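Local coordinates for protein uracil-DNA glycosylase (Sulfolobus tokodaii str. 7, PDB 4ZBY) that belongs to the uracil-DNA glycosylase superfamily and holds an iron-sulfur cluster and, in a separate pocket, a uracil molecule, at residues 16-20 against 92-98; 8-12 against 25-29; 82-86 against 98-103. All coordinates share one frame; numbering follows the deposited sequence.

Contact 1 of 3, residues 16-20 against 92-98. With SF4 (iron/sulfur cluster), chain B.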
ATOM      1  N   LYS A  16     -13.249 -13.950  -6.136  1.00 24.55           N
ATOM      2  CA  LYS A  16     -12.250 -14.989  -5.917  1.00 28.12           C
ATOM      3  C   LYS A  16     -12.020 -15.314  -4.442  1.00 31.81           C
ATOM      4  O   LYS A  16     -11.394 -16.315  -4.141  1.00 35.99           O
ATOM      5  CB  LYS A  16     -10.929 -14.593  -6.576  1.00 25.83           C
ATOM      6  CG  LYS A  16     -10.975 -14.672  -8.089  1.00 29.40           C
ATOM      7  CD  LYS A  16      -9.659 -14.218  -8.662  1.00 32.67           C
ATOM      8  CE  LYS A  16      -9.520 -14.682 -10.091  1.00 40.65           C
ATOM      9  NZ  LYS A  16      -8.286 -14.112 -10.693  1.00 44.40           N
ATOM     10  N   CYS A  17     -12.515 -14.488  -3.522  1.00 27.53           N
ATOM     11  CA  CYS A  17     -12.552 -14.915  -2.124  1.00 28.02           C
ATOM     12  C   CYS A  17     -13.868 -14.505  -1.486  1.00 29.13           C
ATOM     13  O   CYS A  17     -14.680 -13.835  -2.113  1.00 23.38           O
ATOM     14  CB  CYS A  17     -11.370 -14.360  -1.327  1.00 27.96           C
ATOM     15  SG  CYS A  17     -11.541 -12.661  -0.792  1.00 24.34           S
ATOM     16  N   LYS A  18     -14.109 -14.935  -0.248  1.00 27.90           N
ATOM     17  CA  LYS A  18     -15.424 -14.720   0.334  1.00 25.15           C
ATOM     18  C   LYS A  18     -15.735 -13.260   0.667  1.00 23.87           C
ATOM     19  O   LYS A  18     -16.870 -12.925   1.011  1.00 27.24           O
ATOM     20  CB  LYS A  18     -15.580 -15.586   1.597  1.00 26.61           C
ATOM     21  CG  LYS A  18     -14.599 -15.257   2.696  1.00 29.81           C
ATOM     22  CD  LYS A  18     -14.747 -16.213   3.885  1.00 33.85           C
ATOM     23  CE  LYS A  18     -13.722 -15.908   4.962  1.00 34.09           C
ATOM     24  NZ  LYS A  18     -12.302 -16.018   4.485  1.00 35.31           N
ATOM     25  N   LEU A  19     -14.756 -12.375   0.544  1.00 23.20           N
ATOM     26  CA  LEU A  19     -14.997 -10.981   0.888  1.00 24.87           C
ATOM     27  C   LEU A  19     -15.960 -10.278  -0.064  1.00 25.72           C
ATOM     28  O   LEU A  19     -16.530  -9.240   0.302  1.00 24.49           O
ATOM     29  CB  LEU A  19     -13.685 -10.191   0.928  1.00 22.66           C
ATOM     30  CG  LEU A  19     -12.704 -10.642   2.015  1.00 21.51           C
ATOM     31  CD1 LEU A  19     -11.464  -9.759   2.128  1.00 18.81           C
ATOM     32  CD2 LEU A  19     -13.470 -10.750   3.348  1.00 25.46           C
ATOM     33  N   TRP A  20     -16.141 -10.821  -1.271  1.00 22.83           N
ATOM     34  CA  TRP A  20     -16.969 -10.124  -2.250  1.00 24.46           C
ATOM     35  C   TRP A  20     -18.393  -9.961  -1.742  1.00 26.67           C
ATOM     36  O   TRP A  20     -19.041  -8.971  -2.050  1.00 30.29           O
ATOM     37  CB  TRP A  20     -16.962 -10.850  -3.609  1.00 25.41           C
ATOM     38  CG  TRP A  20     -17.907 -12.034  -3.667  1.00 28.99           C
ATOM     39  CD1 TRP A  20     -17.616 -13.331  -3.369  1.00 30.76           C
ATOM     40  CD2 TRP A  20     -19.288 -12.010  -4.048  1.00 31.32           C
ATOM     41  NE1 TRP A  20     -18.727 -14.119  -3.542  1.00 33.31           N
ATOM     42  CE2 TRP A  20     -19.768 -13.331  -3.961  1.00 33.24           C
ATOM     43  CE3 TRP A  20     -20.163 -11.000  -4.458  1.00 32.42           C
ATOM     44  CZ2 TRP A  20     -21.080 -13.664  -4.265  1.00 36.86           C
ATOM     45  CZ3 TRP A  20     -21.462 -11.332  -4.754  1.00 34.14           C
ATOM     46  CH2 TRP A  20     -21.910 -12.654  -4.662  1.00 37.20           C
ATOM     47  N   ARG A  92     -12.448  -6.649  11.024  1.00 30.12           N
ATOM     48  CA  ARG A  92     -11.338  -7.612  11.151  1.00 30.27           C
ATOM     49  C   ARG A  92     -10.261  -7.444  10.079  1.00 28.54           C
ATOM     50  O   ARG A  92     -10.438  -6.756   9.048  1.00 25.05           O
ATOM     51  CB  ARG A  92     -11.844  -9.066  11.149  1.00 28.14           C
ATOM     52  CG  ARG A  92     -12.235  -9.638   9.766  1.00 25.03           C
ATOM     53  CD  ARG A  92     -12.197 -11.171   9.859  1.00 26.72           C
ATOM     54  NE  ARG A  92     -12.934 -11.844   8.782  1.00 25.46           N
ATOM     55  CZ  ARG A  92     -12.479 -11.968   7.536  1.00 24.39           C
ATOM     56  NH1 ARG A  92     -11.310 -11.433   7.178  1.00 22.99           N
ATOM     57  NH2 ARG A  92     -13.220 -12.605   6.639  1.00 27.58           N
ATOM     58  N   ASP A  93      -9.112  -8.068  10.327  1.00 29.17           N
ATOM     59  CA  ASP A  93      -8.062  -8.125   9.307  1.00 26.52           C
ATOM     60  C   ASP A  93      -8.355  -9.242   8.308  1.00 25.64           C
ATOM     61  O   ASP A  93      -9.036 -10.196   8.647  1.00 26.27           O
ATOM     62  CB  ASP A  93      -6.694  -8.361   9.965  1.00 32.10           C
ATOM     63  CG  ASP A  93      -6.422  -7.394  11.103  1.00 38.00           C
ATOM     64  OD1 ASP A  93      -6.321  -6.183  10.831  1.00 40.11           O
ATOM     65  OD2 ASP A  93      -6.313  -7.838  12.264  1.00 42.78           O
ATOM     66  N   PRO A  94      -7.787  -9.155   7.084  1.00 23.43           N
ATOM     67  CA  PRO A  94      -7.927 -10.215   6.077  1.00 25.16           C
ATOM     68  C   PRO A  94      -7.461 -11.554   6.605  1.00 27.59           C
ATOM     69  O   PRO A  94      -6.508 -11.586   7.376  1.00 33.67           O
ATOM     70  CB  PRO A  94      -7.006  -9.757   4.939  1.00 25.73           C
ATOM     71  CG  PRO A  94      -6.988  -8.290   5.058  1.00 27.08           C
ATOM     72  CD  PRO A  94      -7.108  -7.974   6.543  1.00 25.52           C
ATOM     73  N   GLU A  95      -8.132 -12.634   6.222  1.00 28.91           N
ATOM     74  CA  GLU A  95      -7.631 -13.974   6.526  1.00 33.57           C
ATOM     75  C   GLU A  95      -6.428 -14.243   5.645  1.00 34.08           C
ATOM     76  O   GLU A  95      -6.189 -13.511   4.688  1.00 32.41           O
ATOM     77  CB  GLU A  95      -8.675 -15.056   6.264  1.00 41.77           C
ATOM     78  CG  GLU A  95     -10.072 -14.750   6.704  1.00 49.13           C
ATOM     79  CD  GLU A  95     -10.315 -15.143   8.117  1.00 55.62           C
ATOM     80  OE1 GLU A  95     -10.783 -16.278   8.348  1.00 57.82           O
ATOM     81  OE2 GLU A  95     -10.028 -14.314   9.003  1.00 59.79           O
ATOM     82  N   GLU A  96      -5.674 -15.300   5.946  1.00 38.30           N
ATOM     83  CA  GLU A  96      -4.544 -15.631   5.089  0.57 38.05           C
ATOM     84  C   GLU A  96      -5.042 -16.092   3.719  1.00 37.02           C
ATOM     85  O   GLU A  96      -4.437 -15.739   2.709  1.00 36.56           O
ATOM     86  CB  GLU A  96      -3.641 -16.696   5.731  0.57 40.00           C
ATOM     87  CG  GLU A  96      -2.739 -16.174   6.863  0.57 43.00           C
ATOM     88  CD  GLU A  96      -1.852 -14.991   6.462  0.57 42.88           C
ATOM     89  OE1 GLU A  96      -1.386 -14.924   5.301  0.57 45.68           O
ATOM     90  OE2 GLU A  96      -1.621 -14.112   7.317  0.57 40.52           O
ATOM     91  N   ASP A  97      -6.146 -16.836   3.680  1.00 39.20           N
ATOM     92  CA  ASP A  97      -6.674 -17.302   2.403  1.00 40.36           C
ATOM     93  C   ASP A  97      -7.175 -16.126   1.560  1.00 35.50           C
ATOM     94  O   ASP A  97      -7.246 -16.217   0.332  1.00 34.48           O
ATOM     95  CB  ASP A  97      -7.789 -18.334   2.603  1.00 46.96           C
ATOM     96  CG  ASP A  97      -9.113 -17.710   3.021  1.00 52.34           C
ATOM     97  OD1 ASP A  97      -9.134 -16.972   4.018  1.00 53.13           O
ATOM     98  OD2 ASP A  97     -10.143 -17.965   2.356  1.00 56.11           O
ATOM     99  N   GLU A  98      -7.509 -15.019   2.214  1.00 31.21           N
ATOM    100  CA  GLU A  98      -7.954 -13.837   1.482  1.00 27.06           C
ATOM    101  C   GLU A  98      -6.742 -13.103   0.907  1.00 26.69           C
ATOM    102  O   GLU A  98      -6.769 -12.624  -0.228  1.00 27.23           O
ATOM    103  CB  GLU A  98      -8.799 -12.933   2.392  1.00 24.81           C
ATOM    104  CG  GLU A  98     -10.143 -13.571   2.738  1.00 26.17           C
ATOM    105  CD  GLU A  98     -10.778 -13.017   4.005  1.00 23.51           C
ATOM    106  OE1 GLU A  98     -10.193 -12.110   4.640  1.00 23.44           O
ATOM    107  OE2 GLU A  98     -11.884 -13.491   4.325  1.00 26.75           O
TER
HETATM  108 FE1  SF4 B 201     -11.282 -11.233  -2.575  1.00 23.05          FE
HETATM  109 FE2  SF4 B 201     -11.386 -10.562  -5.154  1.00 22.47          FE
HETATM  110 FE3  SF4 B 201     -12.087  -8.759  -3.278  1.00 20.70          FE
HETATM  111 FE4  SF4 B 201      -9.534  -9.461  -3.574  1.00 21.04          FE
HETATM  112  S1  SF4 B 201     -10.809  -8.336  -5.081  1.00 17.58           S
HETATM  113  S2  SF4 B 201     -10.633  -9.247  -1.627  1.00 19.19           S
HETATM  114  S3  SF4 B 201      -9.724 -11.667  -4.133  1.00 22.02           S
HETATM  115  S4  SF4 B 201     -13.135 -10.767  -3.733  1.00 20.93           S
HETATM  116  O   HOH W   1     -12.369 -17.018   0.856  1.00 36.05           O
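With CG of Lys18 between its backbone N and carbonyl carbon (chi1 62°) and a bend at the last torsion (chi4 -59°), NZ turns back onto the carboxylate of Glu98. That carboxylate is carried out by a nearly extended side chain (chi2 158°), which Lys18 crosses at about a right angle. Lys18 NZ lies 2.6 Å from Glu98 OE2, above the carboxylate plane, and forms a second salt bridge to Asp97 OD1 at 3.3 Å. Arg92 takes the Glu98 carboxylate end-on: NH1 reaches OE1 at 2.9 Å and NH2 reaches OE2 at 2.8 Å, both on syn lone pairs. Glu95 N adds a bond to OE1, so each oxygen of Glu98 accepts two donors, consistent with a firmly anionic group despite its burial. Leu19 lies across the carboxylate, with CD2 3.3 Å from Glu98 OE2. A water accepts from Lys18 N and donates to Asp97 OD2. Beside this network Cys17 SG binds iron FE1 of the cluster at 2.3 Å and packs on Glu98 CG at 3.9 Å. A salt-bridge network thus joins the start of helix 96-113 to a cysteine-bearing loop of the iron-sulfur cluster site.

Contact 2 of 3, residues 8-12 against 25-29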
ATOM      1  N   LYS A   8      -8.019  -3.461 -12.805  1.00 20.63           N
ATOM      2  CA  LYS A   8      -9.137  -2.723 -12.221  1.00 19.49           C
ATOM      3  C   LYS A   8     -10.494  -3.367 -12.548  1.00 21.73           C
ATOM      4  O   LYS A   8     -11.346  -3.551 -11.662  1.00 20.80           O
ATOM      5  CB  LYS A   8      -9.116  -1.259 -12.690  1.00 21.26           C
ATOM      6  CG  LYS A   8     -10.342  -0.474 -12.274  1.00 23.08           C
ATOM      7  CD  LYS A   8     -10.015   0.994 -12.083  1.00 29.84           C
ATOM      8  CE  LYS A   8     -11.269   1.860 -12.174  1.00 34.92           C
ATOM      9  NZ  LYS A   8     -10.960   3.276 -11.779  1.00 34.90           N
ATOM     10  N   GLU A   9     -10.695  -3.732 -13.813  1.00 22.07           N
ATOM     11  CA  GLU A   9     -11.929  -4.380 -14.229  1.00 24.95           C
ATOM     12  C   GLU A   9     -12.170  -5.692 -13.517  1.00 23.49           C
ATOM     13  O   GLU A   9     -13.293  -5.990 -13.112  1.00 25.69           O
ATOM     14  CB  GLU A   9     -11.907  -4.623 -15.726  1.00 29.46           C
ATOM     15  CG  GLU A   9     -12.021  -3.334 -16.489  1.00 35.89           C
ATOM     16  CD  GLU A   9     -13.163  -2.482 -15.961  1.00 41.34           C
ATOM     17  OE1 GLU A   9     -14.338  -2.902 -16.122  1.00 43.81           O
ATOM     18  OE2 GLU A   9     -12.885  -1.414 -15.361  1.00 41.75           O
ATOM     19  N   GLU A  10     -11.108  -6.478 -13.380  1.00 21.80           N
ATOM     20  CA  GLU A  10     -11.201  -7.782 -12.737  1.00 22.27           C
ATOM     21  C   GLU A  10     -11.546  -7.633 -11.277  1.00 20.86           C
ATOM     22  O   GLU A  10     -12.390  -8.367 -10.780  1.00 23.32           O
ATOM     23  CB  GLU A  10      -9.892  -8.554 -12.876  1.00 22.47           C
ATOM     24  CG  GLU A  10      -9.586  -8.965 -14.312  1.00 21.42           C
ATOM     25  CD  GLU A  10      -8.339  -9.810 -14.406  1.00 28.45           C
ATOM     26  OE1 GLU A  10      -7.976 -10.432 -13.384  1.00 28.33           O
ATOM     27  OE2 GLU A  10      -7.719  -9.853 -15.508  1.00 29.64           O
ATOM     28  N   VAL A  11     -10.878  -6.700 -10.597  1.00 19.00           N
ATOM     29  CA  VAL A  11     -11.115  -6.491  -9.162  1.00 16.82           C
ATOM     30  C   VAL A  11     -12.560  -6.044  -8.915  1.00 20.66           C
ATOM     31  O   VAL A  11     -13.225  -6.539  -8.010  1.00 21.00           O
ATOM     32  CB  VAL A  11     -10.148  -5.464  -8.580  1.00 16.96           C
ATOM     33  CG1 VAL A  11     -10.638  -4.945  -7.199  1.00 15.71           C
ATOM     34  CG2 VAL A  11      -8.750  -6.079  -8.452  1.00 20.69           C
ATOM     35  N   ILE A  12     -13.049  -5.126  -9.744  1.00 19.79           N
ATOM     36  CA  ILE A  12     -14.379  -4.562  -9.528  1.00 17.68           C
ATOM     37  C   ILE A  12     -15.473  -5.624  -9.594  1.00 20.64           C
ATOM     38  O   ILE A  12     -16.499  -5.521  -8.899  1.00 24.61           O
ATOM     39  CB  ILE A  12     -14.635  -3.441 -10.530  1.00 24.22           C
ATOM     40  CG1 ILE A  12     -13.901  -2.174 -10.048  1.00 24.42           C
ATOM     41  CG2 ILE A  12     -16.129  -3.196 -10.723  1.00 27.85           C
ATOM     42  CD1 ILE A  12     -13.908  -1.064 -11.088  1.00 28.86           C
ATOM     43  N   ASN A  25     -18.288  -1.675  -2.836  1.00 21.50           N
ATOM     44  CA  ASN A  25     -17.340  -1.542  -3.953  1.00 21.54           C
ATOM     45  C   ASN A  25     -16.011  -2.182  -3.637  1.00 20.14           C
ATOM     46  O   ASN A  25     -15.479  -1.944  -2.565  1.00 19.37           O
ATOM     47  CB  ASN A  25     -17.042  -0.077  -4.280  1.00 18.78           C
ATOM     48  CG  ASN A  25     -18.234   0.652  -4.799  1.00 21.27           C
ATOM     49  OD1 ASN A  25     -18.630   0.480  -5.957  1.00 23.93           O
ATOM     50  ND2 ASN A  25     -18.825   1.473  -3.949  1.00 22.39           N
ATOM     51  N   ALA A  26     -15.468  -2.959  -4.573  1.00 18.16           N
ATOM     52  CA  ALA A  26     -14.074  -3.411  -4.465  1.00 16.99           C
ATOM     53  C   ALA A  26     -13.213  -2.181  -4.670  1.00 17.55           C
ATOM     54  O   ALA A  26     -13.673  -1.211  -5.279  1.00 19.30           O
ATOM     55  CB  ALA A  26     -13.756  -4.477  -5.514  1.00 18.05           C
ATOM     56  N   VAL A  27     -11.961  -2.231  -4.214  1.00 14.54           N
ATOM     57  CA  VAL A  27     -11.066  -1.078  -4.271  1.00 15.15           C
ATOM     58  C   VAL A  27      -9.750  -1.488  -4.908  1.00 15.86           C
ATOM     59  O   VAL A  27      -8.816  -1.932  -4.190  1.00 16.10           O
ATOM     60  CB  VAL A  27     -10.813  -0.511  -2.842  1.00 18.34           C
ATOM     61  CG1 VAL A  27      -9.962   0.736  -2.880  1.00 19.36           C
ATOM     62  CG2 VAL A  27     -12.162  -0.202  -2.126  1.00 18.70           C
ATOM     63  N   PRO A  28      -9.635  -1.342  -6.243  1.00 17.02           N
ATOM     64  CA  PRO A  28      -8.412  -1.791  -6.921  1.00 16.45           C
ATOM     65  C   PRO A  28      -7.188  -0.908  -6.640  1.00 15.78           C
ATOM     66  O   PRO A  28      -6.058  -1.409  -6.645  1.00 17.07           O
ATOM     67  CB  PRO A  28      -8.776  -1.739  -8.415  1.00 18.25           C
ATOM     68  CG  PRO A  28      -9.964  -0.876  -8.512  1.00 17.41           C
ATOM     69  CD  PRO A  28     -10.715  -1.016  -7.182  1.00 17.68           C
ATOM     70  N   GLY A  29      -7.401   0.357  -6.323  1.00 13.71           N
ATOM     71  CA  GLY A  29      -6.274   1.267  -6.144  1.00 13.97           C
ATOM     72  C   GLY A  29      -6.368   2.318  -7.223  1.00 16.99           C
ATOM     73  O   GLY A  29      -7.070   2.117  -8.204  1.00 17.92           O
TER
HETATM   74  O   HOH W   2     -16.967  -3.439  -6.986  1.00 20.77           O
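Apolar packing of Val11, Ala26 and Pro28 joins the last turn of helix 4-12 to the loop that leads into strand 30-31, closing the connection between the two. No direct hydrogen bond crosses the contact, and about 246 Å² is buried on the two sides together. Two CA pairs set the spacing: Ile12 lies 5.2 Å from Ala26 and Lys8 5.4 Å from Pro28, one helical turn apart, so the loop follows the helix side for that turn.

Val11 sits at the middle. Its CG1 is swung opposite the backbone N (chi1 164°) and enters the angle between Ala26 and Pro28, 3.6 Å from Ala26 CB and 3.9 Å from Pro28 CB. Ala26 CB also approaches the backbone, 3.3 Å from Val11 O. Further back along the helix the proline ring meets the aliphatic part of Lys8, whose CG touches Pro28 CG at 3.8 Å while the extended chain carries NZ onward. Ile12 contributes a looser edge, its CG1 4.4 Å from Pro28 CG.

The polar link is indirect: one water donates to Ile12 O and accepts from Ala26 N, 2.9 Å from each, and so ties a carbonyl in the helix's final turn to the loop backbone. Beyond the pair, Tyr105 of helix 96-113 packs on Val11, while Pro28 O accepts from Thr81 OG1 and Gln109 NE2. Val27 points away from the helix, and its side chain touches Pro44 and Pro54. Since Val11 touches the iron-sulfur cluster and Ala26 packs on Cys86, a cluster ligand, this helix-to-loop packing forms part of the apolar surround of the iron-sulfur cluster site.

Contact 3 of 3, residues 82-86 against 98-103. With SF4 (iron/sulfur cluster), chain B; URA (uracil), chain C.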
ATOM      1  N   ASN A  82      -3.861  -1.586  -1.820  1.00 15.37           N
ATOM      2  CA  ASN A  82      -3.807  -2.441  -0.634  1.00 15.23           C
ATOM      3  C   ASN A  82      -3.522  -3.870  -1.038  1.00 16.54           C
ATOM      4  O   ASN A  82      -3.771  -4.248  -2.171  1.00 16.16           O
ATOM      5  CB  ASN A  82      -5.126  -2.421   0.147  1.00 15.37           C
ATOM      6  CG  ASN A  82      -5.455  -1.057   0.727  1.00 17.63           C
ATOM      7  OD1 ASN A  82      -4.840  -0.618   1.682  1.00 19.26           O
ATOM      8  ND2 ASN A  82      -6.440  -0.386   0.147  1.00 17.70           N
ATOM      9  N   VAL A  83      -3.041  -4.679  -0.095  0.60 17.37           N
ATOM     10  CA  VAL A  83      -2.761  -6.077  -0.398  0.60 17.87           C
ATOM     11  C   VAL A  83      -4.073  -6.859  -0.606  0.60 17.43           C
ATOM     12  O   VAL A  83      -4.127  -7.782  -1.426  0.60 16.71           O
ATOM     13  CB  VAL A  83      -1.886  -6.717   0.710  0.60 19.06           C
ATOM     14  CG1 VAL A  83      -2.599  -6.684   2.050  0.60 21.35           C
ATOM     15  CG2 VAL A  83      -1.480  -8.137   0.337  0.60 18.69           C
ATOM     16  N   VAL A  84      -5.136  -6.471   0.108  1.00 16.51           N
ATOM     17  CA  VAL A  84      -6.452  -7.043  -0.096  1.00 15.13           C
ATOM     18  C   VAL A  84      -7.375  -5.912  -0.540  1.00 16.58           C
ATOM     19  O   VAL A  84      -7.282  -4.792  -0.023  1.00 17.32           O
ATOM     20  CB  VAL A  84      -6.976  -7.713   1.194  1.00 17.79           C
ATOM     21  CG1 VAL A  84      -8.465  -7.999   1.122  1.00 22.04           C
ATOM     22  CG2 VAL A  84      -6.192  -9.012   1.416  1.00 16.67           C
ATOM     23  N   LYS A  85      -8.241  -6.193  -1.502  1.00 14.98           N
ATOM     24  CA  LYS A  85      -8.959  -5.100  -2.136  1.00 15.25           C
ATOM     25  C   LYS A  85     -10.461  -4.997  -1.820  1.00 15.91           C
ATOM     26  O   LYS A  85     -11.161  -4.103  -2.332  1.00 19.38           O
ATOM     27  CB  LYS A  85      -8.689  -5.170  -3.642  1.00 17.89           C
ATOM     28  CG  LYS A  85      -7.198  -4.843  -3.922  1.00 21.75           C
ATOM     29  CD  LYS A  85      -6.762  -5.371  -5.261  1.00 23.90           C
ATOM     30  CE  LYS A  85      -5.577  -4.599  -5.793  1.00 18.70           C
ATOM     31  NZ  LYS A  85      -4.330  -4.696  -4.969  1.00 16.53           N
ATOM     32  N   CYS A  86     -10.952  -5.853  -0.924  1.00 15.09           N
ATOM     33  CA  CYS A  86     -12.304  -5.705  -0.395  1.00 19.13           C
ATOM     34  C   CYS A  86     -12.270  -5.586   1.117  1.00 17.86           C
ATOM     35  O   CYS A  86     -11.375  -6.107   1.758  1.00 19.88           O
ATOM     36  CB  CYS A  86     -13.187  -6.881  -0.788  1.00 18.60           C
ATOM     37  SG  CYS A  86     -13.365  -6.940  -2.598  1.00 21.21           S
ATOM     38  N   GLU A  98      -7.509 -15.019   2.214  1.00 31.21           N
ATOM     39  CA  GLU A  98      -7.954 -13.837   1.482  1.00 27.06           C
ATOM     40  C   GLU A  98      -6.742 -13.103   0.907  1.00 26.69           C
ATOM     41  O   GLU A  98      -6.769 -12.624  -0.228  1.00 27.23           O
ATOM     42  CB  GLU A  98      -8.799 -12.933   2.392  1.00 24.81           C
ATOM     43  CG  GLU A  98     -10.143 -13.571   2.738  1.00 26.17           C
ATOM     44  CD  GLU A  98     -10.778 -13.017   4.005  1.00 23.51           C
ATOM     45  OE1 GLU A  98     -10.193 -12.110   4.640  1.00 23.44           O
ATOM     46  OE2 GLU A  98     -11.884 -13.491   4.325  1.00 26.75           O
ATOM     47  N   ILE A  99      -5.664 -13.040   1.677  1.00 26.23           N
ATOM     48  CA  ILE A  99      -4.435 -12.434   1.175  1.00 26.51           C
ATOM     49  C   ILE A  99      -3.897 -13.274   0.018  1.00 28.54           C
ATOM     50  O   ILE A  99      -3.495 -12.735  -1.013  1.00 29.23           O
ATOM     51  CB  ILE A  99      -3.391 -12.298   2.286  1.00 26.99           C
ATOM     52  CG1 ILE A  99      -3.816 -11.191   3.255  1.00 28.36           C
ATOM     53  CG2 ILE A  99      -1.997 -11.951   1.707  1.00 27.27           C
ATOM     54  CD1 ILE A  99      -3.041 -11.182   4.560  1.00 29.07           C
ATOM     55  N   THR A 100      -3.906 -14.590   0.189  1.00 30.70           N
ATOM     56  CA  THR A 100      -3.467 -15.502  -0.863  1.00 31.40           C
ATOM     57  C   THR A 100      -4.292 -15.324  -2.142  1.00 31.64           C
ATOM     58  O   THR A 100      -3.743 -15.304  -3.248  1.00 32.84           O
ATOM     59  CB  THR A 100      -3.534 -16.973  -0.393  1.00 35.28           C
ATOM     60  OG1 THR A 100      -2.598 -17.171   0.670  1.00 36.50           O
ATOM     61  CG2 THR A 100      -3.190 -17.913  -1.527  1.00 37.24           C
ATOM     62  N   ALA A 101      -5.601 -15.144  -1.992  1.00 28.39           N
ATOM     63  CA  ALA A 101      -6.492 -15.012  -3.147  1.00 28.10           C
ATOM     64  C   ALA A 101      -6.325 -13.685  -3.871  1.00 25.20           C
ATOM     65  O   ALA A 101      -6.392 -13.624  -5.099  1.00 26.04           O
ATOM     66  CB  ALA A 101      -7.945 -15.183  -2.721  1.00 29.71           C
ATOM     67  N   CYS A 102      -6.129 -12.612  -3.111  1.00 21.41           N
ATOM     68  CA  CYS A 102      -6.153 -11.273  -3.684  1.00 21.93           C
ATOM     69  C   CYS A 102      -4.779 -10.773  -4.091  1.00 20.59           C
ATOM     70  O   CYS A 102      -4.651  -9.947  -4.979  1.00 18.74           O
ATOM     71  CB  CYS A 102      -6.751 -10.293  -2.683  1.00 21.50           C
ATOM     72  SG  CYS A 102      -7.306  -8.743  -3.430  1.00 18.97           S
ATOM     73  N   SER A 103      -3.746 -11.229  -3.400  1.00 19.60           N
ATOM     74  CA  SER A 103      -2.433 -10.641  -3.634  1.00 20.34           C
ATOM     75  C   SER A 103      -1.893 -10.755  -5.080  1.00 20.54           C
ATOM     76  O   SER A 103      -1.096  -9.908  -5.478  1.00 20.59           O
ATOM     77  CB  SER A 103      -1.411 -11.216  -2.646  1.00 22.05           C
ATOM     78  OG  SER A 103      -1.263 -12.609  -2.776  1.00 23.03           O
TER
HETATM   79 FE1  SF4 B 201     -11.282 -11.233  -2.575  1.00 23.05          FE
HETATM   80 FE2  SF4 B 201     -11.386 -10.562  -5.154  1.00 22.47          FE
HETATM   81 FE3  SF4 B 201     -12.087  -8.759  -3.278  1.00 20.70          FE
HETATM   82 FE4  SF4 B 201      -9.534  -9.461  -3.574  1.00 21.04          FE
HETATM   83  S1  SF4 B 201     -10.809  -8.336  -5.081  1.00 17.58           S
HETATM   84  S2  SF4 B 201     -10.633  -9.247  -1.627  1.00 19.19           S
HETATM   85  S3  SF4 B 201      -9.724 -11.667  -4.133  1.00 22.02           S
HETATM   86  S4  SF4 B 201     -13.135 -10.767  -3.733  1.00 20.93           S
HETATM   87  N1  URA C 202      -6.688   1.188   5.640  1.00 27.42           N
HETATM   88  C2  URA C 202      -5.940   0.588   4.687  1.00 24.52           C
HETATM   89  O2  URA C 202      -5.132  -0.289   4.931  1.00 22.65           O
HETATM   90  N3  URA C 202      -6.263   0.869   3.419  1.00 23.73           N
HETATM   91  C4  URA C 202      -7.253   1.689   3.007  1.00 22.81           C
HETATM   92  O4  URA C 202      -7.388   1.911   1.816  1.00 20.13           O
HETATM   93  C5  URA C 202      -8.005   2.306   4.027  1.00 24.48           C
HETATM   94  C6  URA C 202      -7.707   2.054   5.324  1.00 24.69           C
HETATM   95  O   HOH W   3      -4.034  -7.386  -4.160  1.00 17.97           O
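Val84 and Ile99 cross at about a right angle where the loop after strand 79-82 packs on helix 96-113, within the iron-sulfur cluster site of this uracil-DNA glycosylase superfamily fold. Val84 divides its two methyls: CG2 meets Ile99 CG1 at 3.7 Å, whereas CG1, opposite the backbone N (chi1 165°), faces cluster sulfur S2. Val83, in one of its two conformers, approaches Ile99 at a slant through the CG2 methyls, and Tyr128 of helix 123-133 packs on both residues.

Cys102 projects from the helix toward the loop. Cys102 SG, turned opposite its backbone N (chi1 -162°), binds iron FE4 at 2.3 Å and also lies 3.3 Å from Lys85 N. The aliphatic chain of Lys85 runs past this sulfur, with CB 3.8 Å from Cys102 SG. Cys86 brings its own SG to iron FE3, so loop and helix each supply a ligand to one cluster.

At its far end Lys85 NZ donates to Asn82 O at 2.9 Å, almost in line with the carbonyl bond, and it is also hydrogen-bonded to Thr81 OG1 and Gln109 OE1. A water accepts from Lys85 NZ and donates to Val83 O and Cys102 O, bridging the segments where no direct hydrogen bond exists. Asn82, at the other end of its segment from Cys86, belongs to the uracil pocket: its amide meets the ligand with both an acceptor and a donor, ND2 giving a bond to uracil O4 and Asn82 OD1 accepting from uracil N3 at 2.7 Å, with an N-H...O angle of 168°.

From the N terminus, helix 4-12 enters contact 2 first, and residues 25-29 close that short loop after 13 to 24. Residues 16-20 lie inside this loop but find their partner at 92-98, so contacts 1 and 2 cross. Contact 3 opens at 82-86, after contact 2 has closed, and crosses contact 1 because 82-86 lies between 16-20 and 92-98 while 98-103 runs on past them; the two share Glu98. Leu19 CD1 lies 3.6 Å from Val84 CG1, and Val27 N probably makes a backbone hydrogen bond to Lys85 O. Contact 2 joins helix 4-12 to the loop before strand 30-31; contacts 1 and 3 bring loops 16-20 and 82-86 onto helix 96-113.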